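Local coordinates for protein ribokinase (Giardia lamblia, PDB 6WHJ) that probably phosphorylates D-ribose at O-5 with ATP and magnesium, feeding ribose 5-phosphate into nucleotide synthesis and the pentose phosphate pathway, at residues F26-G29 with G30-I33; M218-A221 with L222-M226. All blocks are in the same frame, centred on the assembly; numbering follows the deposited sequence.

Contact 1 (F26-G29 with G30-I33); sequences FPIG and GQTI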
loop_
_atom_site.group_PDB
_atom_site.type_symbol
_atom_site.label_atom_id
_atom_site.label_comp_id
_atom_site.label_asym_id
_atom_site.label_seq_id
_atom_site.Cartn_x
_atom_site.Cartn_y
_atom_site.Cartn_z
ATOM N N PHE B 26 2.530 -9.880 -8.107
ATOM C CA PHE B 26 3.184 -9.181 -7.018
ATOM C C PHE B 26 4.564 -8.729 -7.479
ATOM O O PHE B 26 5.258 -9.469 -8.188
ATOM C CB PHE B 26 3.329 -10.077 -5.791
ATOM C CG PHE B 26 2.031 -10.510 -5.195
ATOM C CD1 PHE B 26 1.052 -9.584 -4.879
ATOM C CD2 PHE B 26 1.796 -11.850 -4.936
ATOM C CE1 PHE B 26 -0.152 -9.989 -4.315
ATOM C CE2 PHE B 26 0.599 -12.263 -4.375
ATOM C CZ PHE B 26 -0.377 -11.327 -4.064
ATOM N N PRO B 27 4.982 -7.522 -7.131
ATOM C CA PRO B 27 6.358 -7.123 -7.420
ATOM C C PRO B 27 7.309 -7.956 -6.580
ATOM O O PRO B 27 6.961 -8.427 -5.497
ATOM C CB PRO B 27 6.392 -5.649 -7.007
ATOM C CG PRO B 27 5.342 -5.566 -5.935
ATOM C CD PRO B 27 4.256 -6.502 -6.355
ATOM N N ILE B 28 8.505 -8.171 -7.096
ATOM C CA ILE B 28 9.536 -8.798 -6.288
ATOM C C ILE B 28 10.358 -7.700 -5.621
ATOM O O ILE B 28 10.322 -6.528 -6.020
ATOM C CB ILE B 28 10.419 -9.761 -7.117
ATOM C CG1 ILE B 28 11.262 -9.000 -8.128
ATOM C CG2 ILE B 28 9.558 -10.777 -7.859
ATOM C CD1 ILE B 28 12.111 -9.908 -8.979
ATOM N N GLY B 29 11.126 -8.085 -4.601
ATOM C CA GLY B 29 11.934 -7.135 -3.857
ATOM C C GLY B 29 12.873 -6.323 -4.725
ATOM O O GLY B 29 13.677 -6.884 -5.475
ATOM N N GLY B 30 12.789 -5.000 -4.627
ATOM C CA GLY B 30 13.600 -4.121 -5.443
ATOM C C GLY B 30 12.988 -3.746 -6.775
ATOM O O GLY B 30 13.603 -2.979 -7.523
ATOM N N GLN B 31 11.811 -4.281 -7.103
ATOM C CA GLN B 31 11.153 -4.034 -8.379
ATOM C C GLN B 31 10.069 -2.969 -8.242
ATOM O O GLN B 31 9.351 -2.924 -7.238
ATOM C CB GLN B 31 10.535 -5.316 -8.935
ATOM C CG GLN B 31 10.236 -5.231 -10.422
ATOM C CD GLN B 31 9.386 -6.371 -10.912
ATOM O OE1 GLN B 31 8.814 -7.123 -10.120
ATOM N NE2 GLN B 31 9.293 -6.506 -12.223
ATOM N N THR B 32 9.960 -2.115 -9.261
ATOM C CA THR B 32 8.887 -1.136 -9.391
ATOM C C THR B 32 8.001 -1.507 -10.581
ATOM O O THR B 32 8.491 -1.589 -11.716
ATOM C CB THR B 32 9.455 0.273 -9.563
ATOM O OG1 THR B 32 10.099 0.678 -8.349
ATOM C CG2 THR B 32 8.348 1.266 -9.918
ATOM N N ILE B 33 6.712 -1.744 -10.314
ATOM C CA ILE B 33 5.727 -2.074 -11.336
ATOM C C ILE B 33 4.574 -1.069 -11.269
ATOM O O ILE B 33 4.471 -0.258 -10.349
ATOM C CB ILE B 33 5.190 -3.519 -11.201
ATOM C CG1 ILE B 33 4.321 -3.667 -9.946
ATOM C CG2 ILE B 33 6.338 -4.540 -11.205
ATOM C CD1 ILE B 33 3.738 -5.056 -9.759
#

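Contact 2 (M218-A221 with L222-M226); sequences MMKA and LVEKM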
loop_
_atom_site.group_PDB
_atom_site.type_symbol
_atom_site.label_atom_id
_atom_site.label_comp_id
_atom_site.label_asym_id
_atom_site.label_seq_id
_atom_site.Cartn_x
_atom_site.Cartn_y
_atom_site.Cartn_z
ATOM N N MET B 218 -7.413 -35.330 12.534
ATOM C CA MET B 218 -6.709 -34.082 12.794
ATOM C C MET B 218 -7.632 -33.046 13.426
ATOM O O MET B 218 -7.216 -32.305 14.324
ATOM C CB MET B 218 -6.112 -33.542 11.495
ATOM C CG MET B 218 -4.643 -33.223 11.581
ATOM S SD MET B 218 -4.267 -32.179 13.002
ATOM C CE MET B 218 -2.801 -33.005 13.628
ATOM N N MET B 219 -8.892 -32.973 12.981
ATOM C CA MET B 219 -9.778 -31.978 13.574
ATOM C C MET B 219 -10.138 -32.315 15.013
ATOM O O MET B 219 -10.346 -31.396 15.818
ATOM C CB MET B 219 -11.029 -31.759 12.725
ATOM C CG MET B 219 -10.757 -30.803 11.563
ATOM S SD MET B 219 -12.173 -30.448 10.519
ATOM C CE MET B 219 -11.571 -31.027 8.935
ATOM N N LYS B 220 -10.207 -33.606 15.365
ATOM C CA LYS B 220 -10.472 -33.948 16.761
ATOM C C LYS B 220 -9.356 -33.436 17.658
ATOM O O LYS B 220 -9.613 -32.788 18.680
ATOM C CB LYS B 220 -10.630 -35.455 16.943
ATOM C CG LYS B 220 -10.240 -35.888 18.351
ATOM C CD LYS B 220 -11.037 -37.056 18.857
ATOM C CE LYS B 220 -10.786 -37.313 20.340
ATOM N NZ LYS B 220 -9.425 -37.874 20.633
ATOM N N ALA B 221 -8.107 -33.659 17.253
ATOM C CA ALA B 221 -6.995 -33.157 18.045
ATOM C C ALA B 221 -7.009 -31.639 18.114
ATOM O O ALA B 221 -6.679 -31.062 19.157
ATOM C CB ALA B 221 -5.671 -33.651 17.467
ATOM N N LEU B 222 -7.417 -30.968 17.031
ATOM C CA LEU B 222 -7.464 -29.505 17.061
ATOM C C LEU B 222 -8.570 -29.007 17.986
ATOM O O LEU B 222 -8.349 -28.099 18.793
ATOM C CB LEU B 222 -7.645 -28.949 15.652
ATOM C CG LEU B 222 -6.478 -29.189 14.690
ATOM C CD1 LEU B 222 -6.876 -28.838 13.257
ATOM C CD2 LEU B 222 -5.239 -28.429 15.120
ATOM N N VAL B 223 -9.767 -29.597 17.892
ATOM C CA VAL B 223 -10.852 -29.245 18.806
ATOM C C VAL B 223 -10.456 -29.581 20.236
ATOM O O VAL B 223 -10.770 -28.842 21.178
ATOM C CB VAL B 223 -12.156 -29.963 18.403
ATOM C CG1 VAL B 223 -13.244 -29.711 19.429
ATOM C CG2 VAL B 223 -12.609 -29.521 17.012
ATOM N N GLU B 224 -9.740 -30.693 20.411
ATOM C CA GLU B 224 -9.269 -31.119 21.726
ATOM C C GLU B 224 -8.381 -30.060 22.361
ATOM O O GLU B 224 -8.581 -29.667 23.515
ATOM C CB GLU B 224 -8.470 -32.404 21.556
ATOM C CG GLU B 224 -8.794 -33.563 22.421
ATOM C CD GLU B 224 -8.026 -34.778 21.943
ATOM O OE1 GLU B 224 -6.894 -34.595 21.447
ATOM O OE2 GLU B 224 -8.545 -35.907 22.041
ATOM N N LYS B 225 -7.386 -29.593 21.607
ATOM C CA LYS B 225 -6.444 -28.604 22.114
ATOM C C LYS B 225 -7.142 -27.284 22.410
ATOM O O LYS B 225 -6.878 -26.652 23.438
ATOM C CB LYS B 225 -5.316 -28.404 21.100
ATOM C CG LYS B 225 -4.347 -27.300 21.435
ATOM C CD LYS B 225 -3.435 -27.670 22.586
ATOM C CE LYS B 225 -2.591 -26.476 23.000
ATOM N NZ LYS B 225 -1.715 -26.807 24.155
ATOM N N MET B 226 -8.065 -26.876 21.535
ATOM C CA MET B 226 -8.757 -25.606 21.722
ATOM C C MET B 226 -9.588 -25.611 22.996
ATOM O O MET B 226 -9.699 -24.591 23.685
ATOM C CB MET B 226 -9.657 -25.331 20.521
ATOM C CG MET B 226 -9.275 -24.105 19.760
ATOM S SD MET B 226 -8.067 -24.499 18.504
ATOM C CE MET B 226 -9.171 -25.164 17.250
#

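Contact 1 (F26-G29 with G30-I33)
Gln31 folds back over the turn it helps to close and meets Ile28 with both its backbone and its side chain. Its CB lies 3.8 Å from CG1 of Ile28 and close to that residue's carbonyl oxygen. CG stands anti to the backbone N (chi1 -162°), and the extended chain beyond it carries the amide back to the incoming backbone at Ile28. There OE1 accepts a hydrogen bond from Ile28 N, 3.2 Å long and nearly straight at 170°, with the donor in the carbonyl plane of the amide; the same OE1 rests 3.6 Å from CA of Pro27. Glutamine suits this place because its chain is long enough to reach a backbone N-H that the turn itself does not use. The second bond, Gln31 N to Ile28 O at 2.9 Å, closes a type II beta turn. Gly30 takes the third position with a positive phi of 89°, where a CB would collide with Gly29 O, which favours glycine. On the apolar side, CD1 of Ile33 reaches CD of Pro27 at 3.7 Å, the two side chains crossing at about a right angle; Val114 of the second subunit packs on both. Paired main-chain and side-chain bonds therefore tie Ile28 to Gln31 twice, fixing the reversal that leads into strand 32-42, while proline and isoleucine supply its apolar face at the dimer interface.

Contact 2 (M218-A221 with L222-M226)
Met218 and Leu222 meet one helical turn apart, the sulfur SD of Met218 lying 4.1 Å from CG of Leu222. The bend at chi2 (-51°) turns SD toward Leu222, the two side chains crossing at a slant, and the Met218 carbonyl accepts the N-H of Leu222. Buried Leu222 offers a branched apolar group to Leu202, and the flexible methionine reaches over its outer side. The CB of Met219 points away from the next turn, and what this residue gives Val223 is a backbone bond, Val223 N to Met219 O at 2.8 Å. Valine suits a buried, apolar place against Phe238 and Val248. Lys220 repeats the backbone bond with Glu224 and adds a salt bridge, NZ to OE2 at 2.6 Å. Bends at chi2 and chi4 (-71°) swing the ammonium across to the acid, which it meets on the syn side of OE2 but 33° out of the carboxylate plane. The four-residue spacing suits two long, opposite charges on an exposed flank. Ala221 closes the series by accepting Lys225 N at 2.9 Å; alanine, a good helix former, adds little bulk here. Helix 216-228 thus lies with Met219 and Val223 against strands 235-239 and 245-249, Leu222 against helix 198-205, and Lys220 and Glu224 bordered by Tyr253.

In the fold
The two contacts belong to different parts of the subunit, their nearest atoms about 25 Å apart, and they share no helix or strand. Contact 1 is a surface turn leading into an edge strand of the four-stranded sheet, where strand pairing with the second subunit carries the sheet across the dimer interface. Contact 2 is partly buried, on a helix packed on strands 235-239 and 245-249 of the large sheet, whose residues 218-226 touch no other subunit; it comes near Leu240, a predicted ATP-binding residue. Their chemistry follows: here the turn's one backbone bond is joined by a second from a side-chain amide, whereas the helix repeats its backbone bonds regularly and divides its side chains between an apolar inner face and a charged outer one.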